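Local coordinates for transcriptional activator PlcR protein (Bacillus thuringiensis, PDB 3U3W), which activates transcription of virulence genes in response to the quorum-sensing peptide PapR, which it binds through a TPR-like domain while a helix-turn-helix domain engages DNA, at residues A[196-200]-A[234-238]; A[212-216]-A[245-251]; A[239-244]-A[259-263]. All coordinates share one frame; numbering follows the deposited sequence.

Contact 1: A[196-200]-A[234-238]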
ATOM      1  N   VAL A 196       0.621   9.713  -8.501  1.00 22.25           N
ATOM      2  CA  VAL A 196      -0.456   9.716  -9.474  1.00 20.53           C
ATOM      3  C   VAL A 196      -1.373  10.906  -9.221  1.00 29.40           C
ATOM      4  O   VAL A 196      -1.850  11.556 -10.154  1.00 28.48           O
ATOM      5  CB  VAL A 196      -1.296   8.411  -9.422  1.00 30.54           C
ATOM      6  CG1 VAL A 196      -2.591   8.572 -10.181  1.00 18.63           C
ATOM      7  CG2 VAL A 196      -0.508   7.245  -9.973  1.00 23.36           C
ATOM      8  N   LYS A 197      -1.627  11.180  -7.949  1.00 21.22           N
ATOM      9  CA  LYS A 197      -2.518  12.247  -7.597  1.00 20.44           C
ATOM     10  C   LYS A 197      -1.921  13.614  -7.996  1.00 29.06           C
ATOM     11  O   LYS A 197      -2.614  14.452  -8.579  1.00 18.88           O
ATOM     12  CB  LYS A 197      -2.824  12.203  -6.101  1.00 24.36           C
ATOM     13  CG  LYS A 197      -3.586  13.424  -5.638  1.00 26.48           C
ATOM     14  CD  LYS A 197      -3.653  13.519  -4.128  1.00 25.69           C
ATOM     15  CE  LYS A 197      -4.632  12.512  -3.555  1.00 35.10           C
ATOM     16  NZ  LYS A 197      -4.769  12.682  -2.088  1.00 45.49           N
ATOM     17  N   VAL A 198      -0.647  13.831  -7.666  1.00 18.44           N
ATOM     18  CA  VAL A 198       0.041  15.069  -8.040  1.00 23.04           C
ATOM     19  C   VAL A 198       0.070  15.256  -9.552  1.00 27.83           C
ATOM     20  O   VAL A 198      -0.182  16.355 -10.040  1.00 30.28           O
ATOM     21  CB  VAL A 198       1.504  15.145  -7.518  1.00 26.40           C
ATOM     22  CG1 VAL A 198       2.146  16.472  -7.939  1.00 21.83           C
ATOM     23  CG2 VAL A 198       1.551  14.989  -6.018  1.00 19.79           C
ATOM     24  N   ARG A 199       0.380  14.200 -10.302  1.00 25.59           N
ATOM     25  CA  ARG A 199       0.381  14.327 -11.763  1.00 23.37           C
ATOM     26  C   ARG A 199      -0.991  14.698 -12.307  1.00 28.15           C
ATOM     27  O   ARG A 199      -1.109  15.440 -13.290  1.00 26.12           O
ATOM     28  CB  ARG A 199       0.912  13.077 -12.456  1.00 21.85           C
ATOM     29  CG  ARG A 199       2.378  12.840 -12.203  1.00 27.11           C
ATOM     30  CD  ARG A 199       2.945  11.738 -13.092  1.00 27.95           C
ATOM     31  NE  ARG A 199       4.341  11.504 -12.733  1.00 31.44           N
ATOM     32  CZ  ARG A 199       5.372  12.183 -13.229  1.00 40.97           C
ATOM     33  NH1 ARG A 199       5.183  13.142 -14.143  1.00 33.64           N
ATOM     34  NH2 ARG A 199       6.599  11.903 -12.811  1.00 38.07           N
ATOM     35  N   TYR A 200      -2.034  14.210 -11.646  1.00 29.12           N
ATOM     36  CA  TYR A 200      -3.388  14.512 -12.083  1.00 24.05           C
ATOM     37  C   TYR A 200      -3.727  15.986 -11.895  1.00 29.90           C
ATOM     38  O   TYR A 200      -4.327  16.606 -12.780  1.00 24.30           O
ATOM     39  CB  TYR A 200      -4.388  13.667 -11.330  1.00 18.53           C
ATOM     40  CG  TYR A 200      -5.827  14.021 -11.606  1.00 19.45           C
ATOM     41  CD1 TYR A 200      -6.431  13.672 -12.810  1.00 16.57           C
ATOM     42  CD2 TYR A 200      -6.587  14.689 -10.659  1.00 21.54           C
ATOM     43  CE1 TYR A 200      -7.746  13.979 -13.060  1.00 19.17           C
ATOM     44  CE2 TYR A 200      -7.918  15.000 -10.893  1.00 19.95           C
ATOM     45  CZ  TYR A 200      -8.493  14.640 -12.090  1.00 24.29           C
ATOM     46  OH  TYR A 200      -9.818  14.936 -12.316  1.00 19.67           O
ATOM     47  N   LEU A 234      -7.636   7.199  -8.924  1.00 25.63           N
ATOM     48  CA  LEU A 234      -7.799   8.352  -9.793  1.00 28.26           C
ATOM     49  C   LEU A 234      -7.948   7.977 -11.264  1.00 30.12           C
ATOM     50  O   LEU A 234      -7.961   8.852 -12.127  1.00 29.86           O
ATOM     51  CB  LEU A 234      -6.613   9.308  -9.616  1.00 26.23           C
ATOM     52  CG  LEU A 234      -6.570  10.006  -8.255  1.00 33.80           C
ATOM     53  CD1 LEU A 234      -5.573  11.110  -8.290  1.00 31.24           C
ATOM     54  CD2 LEU A 234      -7.955  10.560  -7.900  1.00 27.52           C
ATOM     55  N   ILE A 235      -8.073   6.684 -11.554  1.00 24.08           N
ATOM     56  CA  ILE A 235      -8.013   6.229 -12.947  1.00 27.45           C
ATOM     57  C   ILE A 235      -9.212   6.713 -13.774  1.00 26.58           C
ATOM     58  O   ILE A 235      -9.067   7.024 -14.949  1.00 27.07           O
ATOM     59  CB  ILE A 235      -7.841   4.676 -13.071  1.00 25.02           C
ATOM     60  CG1 ILE A 235      -7.446   4.292 -14.493  1.00 29.14           C
ATOM     61  CG2 ILE A 235      -9.121   3.940 -12.675  1.00 24.24           C
ATOM     62  CD1 ILE A 235      -5.998   4.043 -14.666  1.00 37.64           C
ATOM     63  N   GLY A 236     -10.393   6.771 -13.168  1.00 26.06           N
ATOM     64  CA  GLY A 236     -11.551   7.344 -13.847  1.00 28.95           C
ATOM     65  C   GLY A 236     -11.308   8.809 -14.223  1.00 33.09           C
ATOM     66  O   GLY A 236     -11.466   9.202 -15.381  1.00 27.28           O
ATOM     67  N   GLN A 237     -10.894   9.606 -13.241  1.00 21.98           N
ATOM     68  CA  GLN A 237     -10.610  11.023 -13.454  1.00 26.56           C
ATOM     69  C   GLN A 237      -9.578  11.212 -14.553  1.00 24.74           C
ATOM     70  O   GLN A 237      -9.704  12.120 -15.357  1.00 30.92           O
ATOM     71  CB  GLN A 237     -10.136  11.696 -12.158  1.00 22.23           C
ATOM     72  CG  GLN A 237     -11.168  11.640 -11.031  1.00 33.00           C
ATOM     73  CD  GLN A 237     -11.068  10.339 -10.216  1.00 42.83           C
ATOM     74  OE1 GLN A 237     -11.032   9.244 -10.778  1.00 28.42           O
ATOM     75  NE2 GLN A 237     -11.010  10.466  -8.890  1.00 28.89           N
ATOM     76  N   LEU A 238      -8.573  10.334 -14.582  1.00 28.39           N
ATOM     77  CA  LEU A 238      -7.482  10.392 -15.555  1.00 25.09           C
ATOM     78  C   LEU A 238      -7.968  10.157 -16.982  1.00 31.40           C
ATOM     79  O   LEU A 238      -7.650  10.932 -17.870  1.00 34.91           O
ATOM     80  CB  LEU A 238      -6.377   9.395 -15.185  1.00 24.42           C
ATOM     81  CG  LEU A 238      -5.538   9.884 -13.989  1.00 24.70           C
ATOM     82  CD1 LEU A 238      -4.645   8.792 -13.400  1.00 15.73           C
ATOM     83  CD2 LEU A 238      -4.721  11.124 -14.378  1.00 23.31           C
TER
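Lys197 and Leu234 face each other with CA atoms 6.9 Å apart, and one turn on Tyr200 and Leu238 repeat nearly the same spacing between helix 192-208 and the start of helix 235-248. Leu234 is the N-cap residue of the second helix. Its CD1 methyl reaches the backbone of the first helix and lies 3.3 Å from Lys197 CA. The same methyl also meets CB of Lys197 and CB of Tyr200. Val196 CG1 packs against Leu234 CB and lies 3.8 Å from Leu238 CD1. The Tyr200 side chain reaches across to the second helix, its CG anti to the backbone N (chi1 174°). Leu238 CD2 sits at the edge of this ring, near its plane, 3.4 Å from Tyr200 CD1. Further out, the Tyr200 and Gln237 side chains cross at about a right angle, and Tyr200 OH is 3.3 Å from Gln237 CB. This touch is packing, since no hydrogen bond joins the two segments. Lys197 and Gln237 turn their polar ends to the bound peptide. The peptide backbone pairs with Lys197 NZ in a salt bridge, and an acidic peptide side chain is hydrogen-bonded to Gln237 NE2, which also has a weak bond to Ala233 O. Tyr200 and Leu234 pack against an acidic side chain of the peptide as well. This is helix packing in the TPR-like domain of an RNPP regulator, at the peptide-binding site.

Contact 2: A[212-216]-A[245-251]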
ATOM      1  N   TYR A 212      -1.947  21.707 -23.697  1.00 32.49           N
ATOM      2  CA  TYR A 212      -2.701  20.479 -23.860  1.00 25.11           C
ATOM      3  C   TYR A 212      -1.827  19.258 -23.989  1.00 34.28           C
ATOM      4  O   TYR A 212      -2.092  18.223 -23.367  1.00 37.86           O
ATOM      5  CB  TYR A 212      -3.641  20.633 -25.042  1.00 35.69           C
ATOM      6  CG  TYR A 212      -4.626  21.756 -24.790  1.00 39.90           C
ATOM      7  CD1 TYR A 212      -5.376  21.793 -23.606  1.00 27.84           C
ATOM      8  CD2 TYR A 212      -4.774  22.801 -25.699  1.00 32.91           C
ATOM      9  CE1 TYR A 212      -6.277  22.808 -23.358  1.00 35.53           C
ATOM     10  CE2 TYR A 212      -5.679  23.831 -25.458  1.00 21.48           C
ATOM     11  CZ  TYR A 212      -6.419  23.838 -24.288  1.00 40.39           C
ATOM     12  OH  TYR A 212      -7.302  24.869 -24.041  1.00 42.67           O
ATOM     13  N   GLU A 213      -0.765  19.396 -24.768  1.00 30.09           N
ATOM     14  CA  GLU A 213       0.172  18.319 -24.982  1.00 33.18           C
ATOM     15  C   GLU A 213       0.868  17.903 -23.689  1.00 31.28           C
ATOM     16  O   GLU A 213       1.037  16.710 -23.421  1.00 31.50           O
ATOM     17  CB  GLU A 213       1.193  18.726 -26.048  1.00 40.95           C
ATOM     18  CG  GLU A 213       2.354  17.758 -26.204  1.00 45.92           C
ATOM     19  CD  GLU A 213       3.122  17.966 -27.507  1.00 66.12           C
ATOM     20  OE1 GLU A 213       3.000  19.058 -28.120  1.00 69.67           O
ATOM     21  OE2 GLU A 213       3.848  17.028 -27.913  1.00 52.98           O
ATOM     22  N   GLU A 214       1.292  18.875 -22.892  1.00 25.40           N
ATOM     23  CA  GLU A 214       1.965  18.539 -21.641  1.00 36.95           C
ATOM     24  C   GLU A 214       0.987  17.920 -20.636  1.00 35.87           C
ATOM     25  O   GLU A 214       1.363  17.074 -19.823  1.00 34.09           O
ATOM     26  CB  GLU A 214       2.651  19.763 -21.033  1.00 21.57           C
ATOM     27  CG  GLU A 214       4.063  19.978 -21.551  1.00 42.91           C
ATOM     28  CD  GLU A 214       4.563  21.407 -21.333  1.00 49.57           C
ATOM     29  OE1 GLU A 214       5.270  21.659 -20.335  1.00 51.19           O
ATOM     30  OE2 GLU A 214       4.239  22.280 -22.162  1.00 41.98           O
ATOM     31  N   SER A 215      -0.265  18.361 -20.699  1.00 38.53           N
ATOM     32  CA  SER A 215      -1.298  17.853 -19.822  1.00 26.77           C
ATOM     33  C   SER A 215      -1.485  16.364 -20.120  1.00 32.02           C
ATOM     34  O   SER A 215      -1.488  15.536 -19.212  1.00 29.60           O
ATOM     35  CB  SER A 215      -2.604  18.617 -20.045  1.00 22.90           C
ATOM     36  OG  SER A 215      -3.629  18.175 -19.172  1.00 27.51           O
ATOM     37  N   LEU A 216      -1.628  16.037 -21.398  1.00 29.59           N
ATOM     38  CA  LEU A 216      -1.842  14.655 -21.828  1.00 32.82           C
ATOM     39  C   LEU A 216      -0.625  13.794 -21.482  1.00 35.93           C
ATOM     40  O   LEU A 216      -0.752  12.605 -21.146  1.00 26.59           O
ATOM     41  CB  LEU A 216      -2.149  14.597 -23.332  1.00 29.59           C
ATOM     42  CG  LEU A 216      -2.330  13.228 -23.995  1.00 39.09           C
ATOM     43  CD1 LEU A 216      -3.499  12.475 -23.388  1.00 25.21           C
ATOM     44  CD2 LEU A 216      -2.482  13.360 -25.509  1.00 25.14           C
ATOM     45  N   CYS A 245      -8.095  16.307 -23.024  1.00 38.13           N
ATOM     46  CA  CYS A 245      -6.895  16.675 -23.775  1.00 35.96           C
ATOM     47  C   CYS A 245      -7.017  16.266 -25.240  1.00 36.36           C
ATOM     48  O   CYS A 245      -6.692  17.032 -26.137  1.00 37.54           O
ATOM     49  CB  CYS A 245      -5.650  16.039 -23.156  1.00 30.65           C
ATOM     50  SG  CYS A 245      -5.181  16.738 -21.602  1.00 35.96           S
ATOM     51  N   LEU A 246      -7.499  15.049 -25.454  1.00 35.40           N
ATOM     52  CA  LEU A 246      -7.696  14.504 -26.782  1.00 38.49           C
ATOM     53  C   LEU A 246      -8.618  15.383 -27.617  1.00 44.82           C
ATOM     54  O   LEU A 246      -8.419  15.521 -28.823  1.00 41.81           O
ATOM     55  CB  LEU A 246      -8.249  13.077 -26.697  1.00 29.87           C
ATOM     56  CG  LEU A 246      -7.314  11.985 -26.141  1.00 38.67           C
ATOM     57  CD1 LEU A 246      -7.912  10.596 -26.343  1.00 34.01           C
ATOM     58  CD2 LEU A 246      -5.934  12.047 -26.771  1.00 31.73           C
ATOM     59  N   ARG A 247      -9.623  15.972 -26.974  1.00 38.79           N
ATOM     60  CA  ARG A 247     -10.557  16.860 -27.661  1.00 51.19           C
ATOM     61  C   ARG A 247      -9.856  18.146 -28.116  1.00 45.42           C
ATOM     62  O   ARG A 247      -9.995  18.560 -29.256  1.00 54.06           O
ATOM     63  CB  ARG A 247     -11.764  17.177 -26.766  1.00 51.32           C
ATOM     64  CG  ARG A 247     -13.015  17.618 -27.514  1.00 50.46           C
ATOM     65  CD  ARG A 247     -14.279  17.253 -26.722  1.00 72.95           C
ATOM     66  NE  ARG A 247     -14.185  17.649 -25.319  1.00 65.35           N
ATOM     67  CZ  ARG A 247     -14.481  18.862 -24.856  1.00 78.93           C
ATOM     68  NH1 ARG A 247     -14.907  19.808 -25.686  1.00 81.03           N
ATOM     69  NH2 ARG A 247     -14.350  19.132 -23.560  1.00 53.37           N
ATOM     70  N   LYS A 248      -9.083  18.761 -27.231  1.00 41.52           N
ATOM     71  CA  LYS A 248      -8.395  20.000 -27.577  1.00 47.40           C
ATOM     72  C   LYS A 248      -7.327  19.770 -28.634  1.00 47.71           C
ATOM     73  O   LYS A 248      -7.068  20.648 -29.465  1.00 47.41           O
ATOM     74  CB  LYS A 248      -7.772  20.653 -26.340  1.00 43.85           C
ATOM     75  CG  LYS A 248      -8.783  21.256 -25.418  1.00 42.18           C
ATOM     76  CD  LYS A 248      -9.708  22.172 -26.197  1.00 54.33           C
ATOM     77  CE  LYS A 248     -10.926  22.571 -25.380  1.00 65.05           C
ATOM     78  NZ  LYS A 248     -10.613  23.634 -24.381  1.00 67.31           N
ATOM     79  N   LEU A 249      -6.708  18.594 -28.594  1.00 39.16           N
ATOM     80  CA  LEU A 249      -5.622  18.280 -29.513  1.00 44.16           C
ATOM     81  C   LEU A 249      -6.154  17.760 -30.854  1.00 47.17           C
ATOM     82  O   LEU A 249      -5.380  17.435 -31.744  1.00 40.14           O
ATOM     83  CB  LEU A 249      -4.646  17.282 -28.882  1.00 35.93           C
ATOM     84  CG  LEU A 249      -3.766  17.849 -27.767  1.00 43.46           C
ATOM     85  CD1 LEU A 249      -2.945  16.742 -27.124  1.00 31.87           C
ATOM     86  CD2 LEU A 249      -2.851  18.975 -28.292  1.00 34.96           C
ATOM     87  N   GLU A 250      -7.477  17.681 -30.981  1.00 38.17           N
ATOM     88  CA  GLU A 250      -8.122  17.330 -32.250  1.00 56.21           C
ATOM     89  C   GLU A 250      -7.844  15.907 -32.739  1.00 51.18           C
ATOM     90  O   GLU A 250      -7.669  15.673 -33.933  1.00 48.75           O
ATOM     91  CB  GLU A 250      -7.764  18.353 -33.336  1.00 48.29           C
ATOM     92  CG  GLU A 250      -8.401  19.711 -33.092  1.00 70.93           C
ATOM     93  CD  GLU A 250      -8.028  20.732 -34.145  1.00 89.95           C
ATOM     94  OE1 GLU A 250      -6.867  21.199 -34.141  1.00 90.75           O
ATOM     95  OE2 GLU A 250      -8.898  21.064 -34.980  1.00102.30           O
ATOM     96  N   TYR A 251      -7.815  14.960 -31.809  1.00 53.51           N
ATOM     97  CA  TYR A 251      -7.731  13.545 -32.155  1.00 49.98           C
ATOM     98  C   TYR A 251      -9.012  13.087 -32.809  1.00 50.04           C
ATOM     99  O   TYR A 251     -10.015  13.806 -32.810  1.00 52.06           O
ATOM    100  CB  TYR A 251      -7.502  12.699 -30.910  1.00 38.80           C
ATOM    101  CG  TYR A 251      -6.075  12.664 -30.458  1.00 43.02           C
ATOM    102  CD1 TYR A 251      -5.455  13.799 -29.933  1.00 36.44           C
ATOM    103  CD2 TYR A 251      -5.337  11.496 -30.557  1.00 43.70           C
ATOM    104  CE1 TYR A 251      -4.137  13.757 -29.519  1.00 32.34           C
ATOM    105  CE2 TYR A 251      -4.023  11.446 -30.148  1.00 45.22           C
ATOM    106  CZ  TYR A 251      -3.426  12.568 -29.629  1.00 41.09           C
ATOM    107  OH  TYR A 251      -2.111  12.482 -29.227  1.00 48.05           O
TER
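The Tyr212 ring carries the Lys248 side chain on one face, with Lys248 CB 3.6 Å from the ring centroid and only 8° off the ring normal. This is a CH-pi contact, and Lys248 CG continues it toward the phenol end. The Tyr251 ring has Leu246 CD2 over the centre of one face and Leu249 CB at its edge, in plane. These rings lie where helix 212-228 begins and helix 235-248 ends, in the TPR-like helical domain. The later helix closes with a Schellman motif: Glu250 has positive phi, Tyr251 N bonds back to Leu246 O, and Glu250 N to Arg247 O. The turn brings Tyr251 back over the last helical turn, and its hydroxyl oxygen touches Leu216 CD2. Leu216 is the apolar centre of the contact. Its CG lies anti to the backbone N (chi1 177°), which turns the branch toward the other helix. Leu216 CD2 meets Leu249 CD1 at 3.8 Å and Leu246 CD2 at 3.9 Å, while Leu216 CB packs on Cys245 CB. Leu249 CD2 turns to Tyr212 CB, 3.7 Å away. Tyr207 of helix 192-208 adds an edge-to-face ring contact to Tyr212, and Lys248 NZ makes a weak hydrogen bond with Tyr207 OH. The Ser215 hydroxyl is hydrogen-bonded to the backbone oxygen of Ala203. That same Ser215 OG lies 3.2 Å from Cys245 SG, a close touch without a hydrogen bond.

Contact 3: A[239-244]-A[259-263]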
ATOM      1  N   TYR A 239      -8.750   9.104 -17.198  1.00 27.50           N
ATOM      2  CA  TYR A 239      -9.378   8.892 -18.493  1.00 33.10           C
ATOM      3  C   TYR A 239     -10.236  10.057 -18.932  1.00 31.77           C
ATOM      4  O   TYR A 239     -10.274  10.374 -20.110  1.00 33.78           O
ATOM      5  CB  TYR A 239     -10.216   7.616 -18.511  1.00 28.45           C
ATOM      6  CG  TYR A 239      -9.360   6.398 -18.645  1.00 29.83           C
ATOM      7  CD1 TYR A 239      -8.542   6.223 -19.752  1.00 29.55           C
ATOM      8  CD2 TYR A 239      -9.335   5.441 -17.649  1.00 31.66           C
ATOM      9  CE1 TYR A 239      -7.730   5.113 -19.871  1.00 28.48           C
ATOM     10  CE2 TYR A 239      -8.533   4.335 -17.753  1.00 37.24           C
ATOM     11  CZ  TYR A 239      -7.733   4.173 -18.868  1.00 36.38           C
ATOM     12  OH  TYR A 239      -6.939   3.055 -18.955  1.00 45.33           O
ATOM     13  N   TYR A 240     -10.940  10.670 -17.986  1.00 24.21           N
ATOM     14  CA  TYR A 240     -11.769  11.818 -18.291  1.00 29.15           C
ATOM     15  C   TYR A 240     -10.842  12.950 -18.760  1.00 37.85           C
ATOM     16  O   TYR A 240     -11.012  13.509 -19.850  1.00 36.13           O
ATOM     17  CB  TYR A 240     -12.604  12.228 -17.059  1.00 20.93           C
ATOM     18  CG  TYR A 240     -13.416  13.488 -17.276  1.00 35.76           C
ATOM     19  CD1 TYR A 240     -14.703  13.428 -17.807  1.00 39.14           C
ATOM     20  CD2 TYR A 240     -12.887  14.746 -16.972  1.00 32.88           C
ATOM     21  CE1 TYR A 240     -15.442  14.588 -18.026  1.00 47.80           C
ATOM     22  CE2 TYR A 240     -13.628  15.908 -17.180  1.00 27.19           C
ATOM     23  CZ  TYR A 240     -14.895  15.821 -17.708  1.00 32.83           C
ATOM     24  OH  TYR A 240     -15.615  16.963 -17.919  1.00 53.99           O
ATOM     25  N   GLN A 241      -9.845  13.265 -17.941  1.00 21.62           N
ATOM     26  CA  GLN A 241      -8.861  14.268 -18.302  1.00 26.63           C
ATOM     27  C   GLN A 241      -8.201  14.003 -19.658  1.00 38.69           C
ATOM     28  O   GLN A 241      -7.911  14.936 -20.407  1.00 36.70           O
ATOM     29  CB  GLN A 241      -7.785  14.377 -17.234  1.00 23.86           C
ATOM     30  CG  GLN A 241      -6.942  15.600 -17.426  1.00 24.45           C
ATOM     31  CD  GLN A 241      -7.808  16.830 -17.445  1.00 29.58           C
ATOM     32  OE1 GLN A 241      -8.614  17.045 -16.537  1.00 38.78           O
ATOM     33  NE2 GLN A 241      -7.685  17.625 -18.497  1.00 39.96           N
ATOM     34  N   ARG A 242      -7.957  12.736 -19.970  1.00 31.71           N
ATOM     35  CA  ARG A 242      -7.297  12.394 -21.215  1.00 30.21           C
ATOM     36  C   ARG A 242      -8.263  12.614 -22.374  1.00 39.88           C
ATOM     37  O   ARG A 242      -7.871  13.100 -23.430  1.00 41.18           O
ATOM     38  CB  ARG A 242      -6.715  10.977 -21.179  1.00 30.78           C
ATOM     39  CG  ARG A 242      -7.351   9.967 -22.108  1.00 45.78           C
ATOM     40  CD  ARG A 242      -6.367   9.354 -23.112  1.00 37.16           C
ATOM     41  NE  ARG A 242      -5.332   8.495 -22.531  1.00 44.84           N
ATOM     42  CZ  ARG A 242      -5.362   7.160 -22.526  1.00 62.84           C
ATOM     43  NH1 ARG A 242      -6.398   6.530 -23.062  1.00 59.17           N
ATOM     44  NH2 ARG A 242      -4.359   6.446 -21.981  1.00 32.83           N
ATOM     45  N   GLY A 243      -9.534  12.299 -22.164  1.00 32.79           N
ATOM     46  CA  GLY A 243     -10.562  12.678 -23.118  1.00 38.11           C
ATOM     47  C   GLY A 243     -10.600  14.190 -23.366  1.00 44.85           C
ATOM     48  O   GLY A 243     -10.709  14.633 -24.510  1.00 36.52           O
ATOM     49  N   GLU A 244     -10.523  14.981 -22.296  1.00 33.55           N
ATOM     50  CA  GLU A 244     -10.456  16.437 -22.414  1.00 31.94           C
ATOM     51  C   GLU A 244      -9.274  16.860 -23.294  1.00 37.05           C
ATOM     52  O   GLU A 244      -9.423  17.683 -24.190  1.00 36.19           O
ATOM     53  CB  GLU A 244     -10.314  17.100 -21.042  1.00 26.74           C
ATOM     54  CG  GLU A 244     -11.485  16.905 -20.095  1.00 40.51           C
ATOM     55  CD  GLU A 244     -12.632  17.843 -20.398  1.00 43.66           C
ATOM     56  OE1 GLU A 244     -12.642  18.968 -19.844  1.00 45.52           O
ATOM     57  OE2 GLU A 244     -13.515  17.458 -21.195  1.00 43.29           O
ATOM     58  N   ALA A 259     -11.830   7.347 -24.365  1.00 41.73           N
ATOM     59  CA  ALA A 259     -11.366   7.824 -23.076  1.00 42.56           C
ATOM     60  C   ALA A 259     -12.540   8.089 -22.155  1.00 37.91           C
ATOM     61  O   ALA A 259     -12.529   7.661 -21.001  1.00 40.18           O
ATOM     62  CB  ALA A 259     -10.499   9.058 -23.223  1.00 24.52           C
ATOM     63  N   TYR A 260     -13.562   8.771 -22.668  1.00 36.30           N
ATOM     64  CA  TYR A 260     -14.734   9.110 -21.853  1.00 29.48           C
ATOM     65  C   TYR A 260     -15.530   7.873 -21.410  1.00 37.00           C
ATOM     66  O   TYR A 260     -16.080   7.845 -20.306  1.00 35.97           O
ATOM     67  CB  TYR A 260     -15.645  10.102 -22.583  1.00 39.29           C
ATOM     68  CG  TYR A 260     -15.116  11.521 -22.677  1.00 44.56           C
ATOM     69  CD1 TYR A 260     -14.760  12.233 -21.531  1.00 37.10           C
ATOM     70  CD2 TYR A 260     -14.997  12.162 -23.907  1.00 52.32           C
ATOM     71  CE1 TYR A 260     -14.283  13.538 -21.609  1.00 37.54           C
ATOM     72  CE2 TYR A 260     -14.525  13.471 -23.997  1.00 45.18           C
ATOM     73  CZ  TYR A 260     -14.174  14.152 -22.844  1.00 43.32           C
ATOM     74  OH  TYR A 260     -13.704  15.442 -22.928  1.00 45.11           O
ATOM     75  N   LYS A 261     -15.585   6.854 -22.269  1.00 36.55           N
ATOM     76  CA  LYS A 261     -16.247   5.596 -21.927  1.00 51.11           C
ATOM     77  C   LYS A 261     -15.530   4.902 -20.776  1.00 40.71           C
ATOM     78  O   LYS A 261     -16.157   4.425 -19.828  1.00 39.61           O
ATOM     79  CB  LYS A 261     -16.326   4.665 -23.137  1.00 43.93           C
ATOM     80  CG  LYS A 261     -17.410   5.051 -24.138  1.00 61.40           C
ATOM     81  CD  LYS A 261     -17.236   4.313 -25.465  1.00 72.26           C
ATOM     82  CE  LYS A 261     -17.593   2.832 -25.354  1.00 94.97           C
ATOM     83  NZ  LYS A 261     -16.709   2.065 -24.420  1.00 90.52           N
ATOM     84  N   LYS A 262     -14.208   4.860 -20.858  1.00 38.73           N
ATOM     85  CA  LYS A 262     -13.422   4.295 -19.777  1.00 39.67           C
ATOM     86  C   LYS A 262     -13.671   5.040 -18.460  1.00 35.79           C
ATOM     87  O   LYS A 262     -13.745   4.416 -17.401  1.00 35.86           O
ATOM     88  CB  LYS A 262     -11.938   4.269 -20.142  1.00 29.70           C
ATOM     89  CG  LYS A 262     -11.581   3.229 -21.206  1.00 32.55           C
ATOM     90  CD  LYS A 262     -10.097   3.334 -21.560  1.00 43.51           C
ATOM     91  CE  LYS A 262      -9.569   2.096 -22.276  1.00 54.43           C
ATOM     92  NZ  LYS A 262     -10.244   1.832 -23.574  1.00 57.37           N
ATOM     93  N   ALA A 263     -13.819   6.364 -18.522  1.00 33.34           N
ATOM     94  CA  ALA A 263     -14.094   7.145 -17.317  1.00 38.57           C
ATOM     95  C   ALA A 263     -15.459   6.809 -16.753  1.00 32.51           C
ATOM     96  O   ALA A 263     -15.601   6.596 -15.557  1.00 32.90           O
ATOM     97  CB  ALA A 263     -13.992   8.646 -17.595  1.00 31.89           C
TER
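Tyr239 lays one ring face against the aliphatic chain of Lys262. Lys262 CD stands 3.8 Å from the ring centroid, displaced toward the rim, and is 3.4 Å from Tyr239 CE1. Lys262 CB covers the other end of the ring near Tyr239 CG. The ammonium group runs on to a salt bridge with Asp258. Both Tyr239 and Lys262 also pack on Ile269 of the second subunit, so this corner of the contact reaches the dimer partner. Small residues let the backbones come close: Gly243 CA and Ala259 CA are 4.9 Å apart. Ala259 CB rests 3.4 Å from Tyr239 O and also touches Arg242 CG. Segments 239-244 and 259-263 run nearly antiparallel, their axes 7.5 Å apart at closest approach, at 160°. They belong to successive helices, 235-248 and 253-269, that form an antiparallel hairpin in the TPR-like domain. Tyr260 lies across the glycine, with Gly243 CA over one face of its ring in a CH-pi contact. Its edge points toward the face of Tyr240 in an offset edge-to-face pair, with centroids 5.6 Å apart and planes at 66°. With CG beside the backbone N (chi1 -73°), Tyr260 directs its hydroxyl along the neighbouring helix to Glu244. Tyr260 OH donates to the anti lone pair of Glu244 OE2, at 2.7 Å. The carboxylate and ring planes are steeply inclined. Glu244 OE2 also forms salt bridges with Arg247 and Lys282, which probably help to keep the carboxylate ionised. Tyr240 packs further on an apolar side chain of the bound peptide.

All three contacts use helix 235-248. Contact 1 takes its first turn, contact 3 its middle and contact 2 its C-terminal end. Centres of contacts 1 and 2 are about 16 Å apart, and their nearest atoms about 6 Å apart. Contact 3 lies about 11 Å from each, centre to centre, and touches both. Gly236 O meets Ala263 CB at 3.4 Å between contacts 1 and 3. Arg247 NE and Tyr260 OH, 3.3 Å apart, make a probable hydrogen bond between contacts 2 and 3. The bound peptide reaches contact 1 and Tyr240 of contact 3. The DNA is remote: between nearest atoms it is about 38 Å from contact 1, about 52 Å from contact 2 and about 51 Å from contact 3.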